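PDB 4AGH: MOSUB1, transcription cofactor from Magnaporthe oryzae, which binds single-stranded DNA and probably acts as a transcription coactivator in the nucleus. Local coordinates for residues E50-D53 / K54-V57; I59-K63 / K64-I68; G88-V91 / D92-T95; A106-S110 / R111-I115. All blocks are in the same frame, centred on the assembly; numbering follows the deposited sequence.

Contact 1: E50-D53 / K54-V57; sequences EISD and KRRV
Arg55 runs past Ser52 and Ile51 on its way out of the turn. Its CB sits 3.3 Å from OG of Ser52 and 3.7 Å from CG1 of Ile51, wedged between hydroxyl and branch. One step on, CG still brushes that hydroxyl, with Arg55 CG 3.6 Å from Ser52 OG, and CD passes it at slightly longer range. Beyond this the extended chain leaves the turn: NH2 forms a salt bridge with Glu72, and NH1 donates to Gly88 O and Gln93 OE1 of the second subunit.

The hydroxyl sits there because chi1 of Ser52 is 71°, which tucks OG between its own backbone N and carbonyl carbon, facing back across the loop. Ser52 OG accepts from Arg55 N at 3.2 Å and, weakly, from Lys54 N. On the backbone side, Ile51 N donates to Arg55 O at 2.9 Å, a nearly straight bond (165°). Water 1 lies 2.9 Å from Ser52 O and 3.0 Å from Arg55 O.

At the inner end, CG2 of Ile51 meets CG2 of Val57 at 3.9 Å, an apolar contact continued by Leu89 of the second subunit against Ile51 and by Phe97 of that subunit against Val57. Glu50 and Arg56 form an antiparallel, non-hydrogen-bonded pair, and the whole is a beta hairpin joining strands 47-50 and 55-62 of the curved PC4-family sheet.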
# COMPACT_ATOMS: atom_id res chain seq x y z
N GLU A 50 -0.73 6.08 -11.18
CA GLU A 50 -1.81 5.11 -11.31
C GLU A 50 -1.27 3.69 -11.19
O GLU A 50 -0.26 3.35 -11.81
CB GLU A 50 -2.53 5.28 -12.65
CG GLU A 50 -3.11 6.67 -12.85
CD GLU A 50 -3.84 6.83 -14.17
OE1 GLU A 50 -4.11 5.81 -14.85
OE2 GLU A 50 -4.14 7.98 -14.55
N ILE A 51 -1.95 2.86 -10.41
CA ILE A 51 -1.59 1.45 -10.31
C ILE A 51 -2.66 0.53 -10.90
O ILE A 51 -2.49 -0.69 -10.94
CB ILE A 51 -1.21 1.05 -8.86
CG1 ILE A 51 -2.40 1.20 -7.91
CG2 ILE A 51 0.01 1.86 -8.40
CD1 ILE A 51 -2.14 0.58 -6.51
N SER A 52 -3.75 1.14 -11.36
CA SER A 52 -4.75 0.47 -12.19
C SER A 52 -5.67 1.55 -12.72
O SER A 52 -5.40 2.73 -12.54
CB SER A 52 -5.53 -0.57 -11.39
OG SER A 52 -6.40 0.06 -10.46
N ASP A 53 -6.77 1.16 -13.37
CA ASP A 53 -7.68 2.15 -13.93
C ASP A 53 -8.27 3.09 -12.87
O ASP A 53 -8.51 4.26 -13.15
CB ASP A 53 -8.81 1.47 -14.73
CG ASP A 53 -8.35 0.97 -16.09
OD1 ASP A 53 -7.38 1.55 -16.63
OD2 ASP A 53 -8.95 0.01 -16.61
N LYS A 54 -8.47 2.58 -11.66
CA LYS A 54 -9.16 3.33 -10.60
C LYS A 54 -8.34 3.56 -9.33
O LYS A 54 -8.74 4.31 -8.46
CB LYS A 54 -10.46 2.62 -10.21
CG LYS A 54 -11.51 2.49 -11.29
CD LYS A 54 -12.61 1.57 -10.78
CE LYS A 54 -13.80 1.48 -11.71
NZ LYS A 54 -14.79 0.51 -11.18
N ARG A 55 -7.20 2.89 -9.24
CA ARG A 55 -6.39 2.95 -8.02
C ARG A 55 -5.13 3.78 -8.22
O ARG A 55 -4.47 3.70 -9.25
CB ARG A 55 -6.05 1.54 -7.54
CG ARG A 55 -7.32 0.83 -7.08
CD ARG A 55 -7.12 -0.61 -6.68
NE ARG A 55 -8.32 -1.07 -5.99
CZ ARG A 55 -8.36 -2.10 -5.14
NH1 ARG A 55 -7.27 -2.83 -4.93
NH2 ARG A 55 -9.51 -2.41 -4.55
N ARG A 56 -4.82 4.57 -7.20
CA ARG A 56 -3.72 5.51 -7.26
C ARG A 56 -2.83 5.35 -6.05
O ARG A 56 -3.30 4.97 -4.98
CB ARG A 56 -4.26 6.94 -7.23
CG ARG A 56 -5.18 7.30 -8.39
CD ARG A 56 -5.68 8.74 -8.26
NE ARG A 56 -6.51 9.11 -9.40
CZ ARG A 56 -6.91 10.35 -9.66
NH1 ARG A 56 -6.56 11.35 -8.86
NH2 ARG A 56 -7.67 10.59 -10.72
N VAL A 57 -1.55 5.69 -6.21
CA VAL A 57 -0.71 5.97 -5.06
C VAL A 57 -0.28 7.43 -5.19
O VAL A 57 0.21 7.84 -6.23
CB VAL A 57 0.50 5.04 -4.96
CG1 VAL A 57 1.32 5.38 -3.72
CG2 VAL A 57 0.04 3.59 -4.90
O HOH W 1 -5.89 5.27 -11.33

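Contact 2: I59-K63 / K64-I68; sequences ISQFK and KMDFI
The ring of Phe67 has Ser60 O at its edge, near the ring plane, while CB of Phe62 approaches it obliquely, 4.0 Å from CE1. Phe62's own ring carries CD of Lys63 over one face, 3.4 Å above the plane and offset toward the rim, because CG of Phe62 stands opposite its backbone N (chi1 -176°) and swings the ring out beside the turn. On the other face of the sheet, with Gln61 and Asp66, the amide and carboxylate side chains lie side by side, pointing the same way, their planes 53° apart. Gln61 NE2 donates to Asp66 OD1 at 2.9 Å, reaching it on the syn side but 28° out of the carboxylate plane.

Between the two faces runs a tight antiparallel hairpin. Ser60 and Phe67 exchange two backbone bonds, Phe67 N to Ser60 O being 2.9 Å, and Phe62 N meets Met65 O at 2.8 Å. A type I' turn closes it, with positive phi at both Lys63 and Lys64.

Ser60 OG is taken up by Asn69, whereas the buried Asp66 reaches beyond the hairpin. Its OD1 also forms a salt bridge with Arg111 of the second subunit, and His113 of that subunit packs on the residue. With one oxygen gripped by an amide and an arginine, this carboxylate is probably kept ionised; through it the face of Gln61 and Asp66 carries a charged link to the second subunit.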
# COMPACT_ATOMS: atom_id res chain seq x y z
N ILE A 59 0.99 11.29 -2.91
CA ILE A 59 1.56 11.84 -1.69
C ILE A 59 0.85 13.13 -1.36
O ILE A 59 0.79 14.05 -2.19
CB ILE A 59 3.07 12.12 -1.86
CG1 ILE A 59 3.81 10.82 -2.17
CG2 ILE A 59 3.63 12.76 -0.60
CD1 ILE A 59 5.22 11.05 -2.69
N SER A 60 0.33 13.21 -0.14
CA SER A 60 -0.35 14.40 0.35
C SER A 60 0.40 14.95 1.55
O SER A 60 1.21 14.25 2.16
CB SER A 60 -1.80 14.08 0.75
OG SER A 60 -1.84 13.25 1.91
N GLN A 61 0.14 16.20 1.90
CA GLN A 61 0.81 16.78 3.04
C GLN A 61 -0.22 17.44 3.93
O GLN A 61 -1.07 18.20 3.47
CB GLN A 61 1.85 17.79 2.56
CG GLN A 61 2.82 18.25 3.63
CD GLN A 61 3.90 19.14 3.06
OE1 GLN A 61 3.74 20.35 2.96
NE2 GLN A 61 5.02 18.53 2.66
N PHE A 62 -0.14 17.13 5.22
CA PHE A 62 -1.07 17.69 6.20
C PHE A 62 -0.30 18.10 7.44
O PHE A 62 0.37 17.27 8.05
CB PHE A 62 -2.15 16.67 6.55
CG PHE A 62 -3.21 17.19 7.48
CD1 PHE A 62 -4.28 17.92 7.00
CD2 PHE A 62 -3.13 16.95 8.85
CE1 PHE A 62 -5.26 18.40 7.86
CE2 PHE A 62 -4.11 17.43 9.71
CZ PHE A 62 -5.17 18.16 9.21
N LYS A 63 -0.38 19.38 7.80
CA LYS A 63 0.37 19.90 8.94
C LYS A 63 1.86 19.61 8.80
O LYS A 63 2.53 19.28 9.78
CB LYS A 63 -0.15 19.30 10.24
CG LYS A 63 -1.07 20.19 11.05
CD LYS A 63 -2.46 20.30 10.43
CE LYS A 63 -3.44 20.94 11.42
NZ LYS A 63 -4.79 21.16 10.82
N LYS A 64 2.38 19.72 7.57
CA LYS A 64 3.82 19.54 7.31
C LYS A 64 4.28 18.08 7.40
O LYS A 64 5.48 17.79 7.31
CB LYS A 64 4.66 20.42 8.25
CG LYS A 64 4.45 21.92 8.05
CD LYS A 64 5.32 22.72 9.01
CE LYS A 64 5.18 24.22 8.77
NZ LYS A 64 3.76 24.66 8.86
N MET A 65 3.34 17.16 7.56
CA MET A 65 3.67 15.74 7.50
C MET A 65 3.23 15.17 6.17
O MET A 65 2.16 15.51 5.67
CB MET A 65 3.01 14.97 8.65
CG MET A 65 3.68 15.20 10.00
SD MET A 65 3.01 14.12 11.27
CE MET A 65 2.82 12.59 10.34
N ASP A 66 4.04 14.28 5.61
CA ASP A 66 3.72 13.67 4.33
C ASP A 66 3.08 12.29 4.52
O ASP A 66 3.43 11.56 5.44
CB ASP A 66 4.97 13.54 3.47
CG ASP A 66 5.55 14.88 3.09
OD1 ASP A 66 4.88 15.61 2.34
OD2 ASP A 66 6.66 15.22 3.55
N PHE A 67 2.14 11.96 3.63
CA PHE A 67 1.45 10.67 3.66
C PHE A 67 1.48 10.02 2.30
O PHE A 67 1.36 10.70 1.27
CB PHE A 67 0.02 10.84 4.13
CG PHE A 67 -0.07 11.38 5.52
CD1 PHE A 67 -0.03 12.74 5.75
CD2 PHE A 67 -0.11 10.52 6.60
CE1 PHE A 67 -0.07 13.24 7.04
CE2 PHE A 67 -0.16 11.01 7.89
CZ PHE A 67 -0.13 12.37 8.11
N ILE A 68 1.64 8.70 2.29
CA ILE A 68 1.62 7.96 1.06
C ILE A 68 0.25 7.29 1.00
O ILE A 68 -0.04 6.36 1.76
CB ILE A 68 2.73 6.89 0.98
CG1 ILE A 68 4.13 7.54 0.97
CG2 ILE A 68 2.57 6.04 -0.27
CD1 ILE A 68 4.64 7.97 2.35

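Contact 3: G88-V91 / D92-T95; sequences GLTV and DQYT
OG1 of Thr90 stands between its own backbone N and carbonyl carbon (chi1 66°), facing the first turn of the helix, where Thr90 OG1 accepts from Gln93 N at 3.1 Å. Gln93 answers with CG placed beside its backbone N (chi1 -72°) and an extended chain beyond, which carries the amide back over Thr90 until Gln93 OE1 lies 3.1 Å from Thr90 N. In that bond the donor stands 62° out of the plane of the amide carbonyl, above it. The glutamine side chain presses on the threonine all along the way: its CG and CD both come 3.2 Å from Thr90 OG1, and its NE2 comes 3.8 Å from the methyl CG2 of Thr90.

These reciprocal bonds make a capping box, with Thr90 at the N-cap of helix 91-110 and Gln93 three residues on. The box sits at the passage from the strand to the helix, and Phe67 packs against Thr90 from the neighbouring strand 65-76. Gln93 OE1 has a further donor, Arg55 NH1 of the second subunit, so the oxygen that closes the cap also takes part in the dimer interface.

The regular helical bonds follow at once. Tyr94 N donates to Thr90 O at 2.9 Å and Thr95 N to Val91 O at 2.8 Å. Tyr94 CB rests 3.5 Å from Thr90 O, and Val91 O lies at the edge of the tyrosine ring. The phenol then heads away from the strand to bond Asn105 of the second subunit through its hydroxyl, while Leu89 CB faces the near end of the same tyrosine at its CB.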
# COMPACT_ATOMS: atom_id res chain seq x y z
N GLY A 88 -3.84 5.76 4.15
CA GLY A 88 -2.82 6.79 4.09
C GLY A 88 -1.69 6.42 5.02
O GLY A 88 -1.84 6.48 6.24
N LEU A 89 -0.56 5.99 4.46
CA LEU A 89 0.58 5.58 5.27
C LEU A 89 1.43 6.78 5.67
O LEU A 89 1.65 7.69 4.88
CB LEU A 89 1.47 4.61 4.47
CG LEU A 89 0.78 3.34 3.98
CD1 LEU A 89 1.79 2.50 3.21
CD2 LEU A 89 0.20 2.56 5.16
N THR A 90 1.92 6.76 6.91
CA THR A 90 2.96 7.69 7.31
C THR A 90 4.25 7.29 6.60
O THR A 90 4.36 6.18 6.05
CB THR A 90 3.21 7.64 8.83
OG1 THR A 90 3.75 6.36 9.16
CG2 THR A 90 1.91 7.86 9.60
N VAL A 91 5.23 8.18 6.63
CA VAL A 91 6.49 7.88 5.98
C VAL A 91 7.16 6.68 6.64
O VAL A 91 7.70 5.82 5.96
CB VAL A 91 7.41 9.11 5.98
CG1 VAL A 91 8.81 8.76 5.50
CG2 VAL A 91 6.78 10.20 5.11
N ASP A 92 7.10 6.62 7.97
CA ASP A 92 7.71 5.49 8.70
C ASP A 92 7.03 4.17 8.36
O ASP A 92 7.68 3.12 8.28
CB ASP A 92 7.67 5.73 10.21
CG ASP A 92 8.67 6.77 10.68
OD1 ASP A 92 9.57 7.15 9.89
OD2 ASP A 92 8.57 7.20 11.85
N GLN A 93 5.71 4.21 8.18
CA GLN A 93 4.98 3.00 7.79
C GLN A 93 5.37 2.60 6.37
O GLN A 93 5.55 1.43 6.07
CB GLN A 93 3.47 3.22 7.88
CG GLN A 93 2.97 3.27 9.32
CD GLN A 93 1.64 3.99 9.45
OE1 GLN A 93 0.99 4.28 8.45
NE2 GLN A 93 1.24 4.27 10.69
N TYR A 94 5.51 3.61 5.51
CA TYR A 94 5.90 3.35 4.13
C TYR A 94 7.31 2.76 4.06
O TYR A 94 7.53 1.78 3.33
CB TYR A 94 5.80 4.63 3.30
CG TYR A 94 6.34 4.50 1.89
CD1 TYR A 94 5.63 3.83 0.91
CD2 TYR A 94 7.56 5.07 1.55
CE1 TYR A 94 6.12 3.72 -0.38
CE2 TYR A 94 8.06 4.97 0.27
CZ TYR A 94 7.34 4.29 -0.69
OH TYR A 94 7.84 4.19 -1.97
N THR A 95 8.25 3.31 4.82
CA THR A 95 9.61 2.76 4.81
C THR A 95 9.66 1.34 5.41
O THR A 95 10.45 0.50 4.96
CB THR A 95 10.63 3.70 5.48
OG1 THR A 95 10.31 3.88 6.86
CG2 THR A 95 10.62 5.05 4.78

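Contact 4: A106-S110 / R111-I115; sequences AELRS and RGHDI
Arg111 grips Glu107 with the side of its guanidinium, Arg111 NE reaching Glu107 OE2 at 2.7 Å and NH2 reaching the same oxygen at 2.9 Å. The carboxylate plane is turned 62° from the guanidinium plane; NE takes the anti lone pair of OE2, while NH2 meets that oxygen from above the carboxylate plane. Glu107 gets there by a bend at its second torsion (chi2 75°), which folds the acid along the helix toward Arg111. Elsewhere on the helix end, Arg109 makes a side-on grip on a backbone oxygen: its NE and NH2 both lie 3.0 Å from Ile115 O, arriving from the same face of that carbonyl's plane.

The backbone bond from Arg111 N to Glu107 O, 3.1 Å long, sets the salt-bridged side chains one turn apart. The chain then reverses at Gly112, which takes positive phi (104°), in a Schellman motif that turns the tail back so that Ile115 O meets Arg109. His113 N donates to Leu108 O at 3.0 Å and Gly112 N to Arg109 O at the same distance of 3.0 Å. Leu108 O also receives a weak bond from His113 ND1. Where the tail runs back along helix 91-110, CB of Leu108 packs on CG1 of Ile115. Water 2 bridges Ile115 N and Asp114 OD1 and adds a weak bond from Arg109 NE.

Further out, Arg111 NH1 turns to Asp66 of the second subunit. The arginine's charge is thus shared by two acids, and its grip probably helps keep Glu107 ionised.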
# COMPACT_ATOMS: atom_id res chain seq x y z
N ALA A 106 9.17 -12.56 -2.29
CA ALA A 106 9.57 -13.97 -2.26
C ALA A 106 8.35 -14.86 -2.06
O ALA A 106 8.24 -15.93 -2.65
CB ALA A 106 10.60 -14.22 -1.17
N GLU A 107 7.44 -14.42 -1.20
CA GLU A 107 6.21 -15.17 -0.97
C GLU A 107 5.37 -15.23 -2.25
O GLU A 107 4.83 -16.28 -2.60
CB GLU A 107 5.38 -14.52 0.15
CG GLU A 107 4.02 -15.18 0.35
CD GLU A 107 4.08 -16.54 1.05
OE1 GLU A 107 5.04 -16.80 1.82
OE2 GLU A 107 3.16 -17.35 0.84
N LEU A 108 5.28 -14.11 -2.96
CA LEU A 108 4.52 -14.08 -4.22
C LEU A 108 5.16 -14.95 -5.31
O LEU A 108 4.46 -15.61 -6.08
CB LEU A 108 4.33 -12.63 -4.71
CG LEU A 108 3.40 -11.77 -3.84
CD1 LEU A 108 3.46 -10.30 -4.29
CD2 LEU A 108 1.96 -12.28 -3.94
N ARG A 109 6.49 -14.97 -5.36
CA ARG A 109 7.20 -15.85 -6.30
C ARG A 109 6.93 -17.32 -5.98
O ARG A 109 6.72 -18.13 -6.89
CB ARG A 109 8.70 -15.56 -6.33
CG ARG A 109 9.05 -14.21 -6.96
CD ARG A 109 10.53 -14.09 -7.28
NE ARG A 109 10.90 -12.69 -7.47
CZ ARG A 109 11.35 -11.91 -6.50
NH1 ARG A 109 11.52 -12.41 -5.27
NH2 ARG A 109 11.65 -10.65 -6.75
N SER A 110 6.91 -17.66 -4.69
CA SER A 110 6.55 -19.02 -4.29
C SER A 110 5.16 -19.37 -4.81
O SER A 110 4.91 -20.49 -5.25
CB SER A 110 6.61 -19.18 -2.77
OG SER A 110 6.35 -20.52 -2.40
N ARG A 111 4.25 -18.40 -4.77
CA ARG A 111 2.88 -18.61 -5.22
C ARG A 111 2.71 -18.57 -6.74
O ARG A 111 1.60 -18.68 -7.26
CB ARG A 111 1.94 -17.60 -4.56
CG ARG A 111 1.92 -17.76 -3.06
CD ARG A 111 1.13 -16.66 -2.38
NE ARG A 111 1.18 -16.83 -0.93
CZ ARG A 111 0.11 -16.92 -0.15
NH1 ARG A 111 -1.10 -16.83 -0.68
NH2 ARG A 111 0.27 -17.08 1.15
N GLY A 112 3.82 -18.40 -7.45
CA GLY A 112 3.80 -18.49 -8.90
C GLY A 112 3.85 -17.19 -9.67
O GLY A 112 3.74 -17.20 -10.89
N HIS A 113 4.02 -16.07 -8.97
CA HIS A 113 4.02 -14.77 -9.63
C HIS A 113 5.42 -14.28 -9.98
O HIS A 113 6.33 -14.33 -9.16
CB HIS A 113 3.28 -13.73 -8.78
CG HIS A 113 1.87 -14.12 -8.50
ND1 HIS A 113 1.46 -14.63 -7.29
CD2 HIS A 113 0.77 -14.14 -9.30
CE1 HIS A 113 0.17 -14.92 -7.34
NE2 HIS A 113 -0.26 -14.62 -8.55
N ASP A 114 5.57 -13.81 -11.21
CA ASP A 114 6.81 -13.20 -11.65
C ASP A 114 6.90 -11.80 -11.04
O ASP A 114 6.05 -10.95 -11.33
CB ASP A 114 6.85 -13.13 -13.18
CG ASP A 114 8.22 -12.80 -13.73
OD1 ASP A 114 9.23 -13.26 -13.14
OD2 ASP A 114 8.30 -12.09 -14.76
N ILE A 115 7.90 -11.58 -10.19
CA ILE A 115 8.12 -10.28 -9.57
C ILE A 115 9.57 -9.85 -9.77
O ILE A 115 10.49 -10.63 -9.55
CB ILE A 115 7.85 -10.32 -8.05
CG1 ILE A 115 6.52 -11.01 -7.73
CG2 ILE A 115 7.92 -8.92 -7.46
CD1 ILE A 115 5.29 -10.17 -8.00
O HOH W 2 10.15 -13.52 -10.41

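Contacts 1 and 2 both use strand 55-62, their centres 19 Å apart on opposite sides of the chain's centre, yet Val57 CG1 touches Ile68 CG2 at 3.7 Å. Contact 2 continues into contact 3 through neighbouring strands: Ile68 O and Leu89 N are 2.8 Å apart, probably hydrogen-bonded. Helix 91-110 has its capping box in contact 3 and its Schellman end in contact 4, with centres 24 Å apart. Within one chain contact 4 touches none of the others, its nearest atoms about 12 Å from contact 1, 14 Å from contact 3 and 17 Å from contact 2. Dimerisation closes the gap: contact 4 meets contact 2 of the second subunit, as contact 1 meets contact 3.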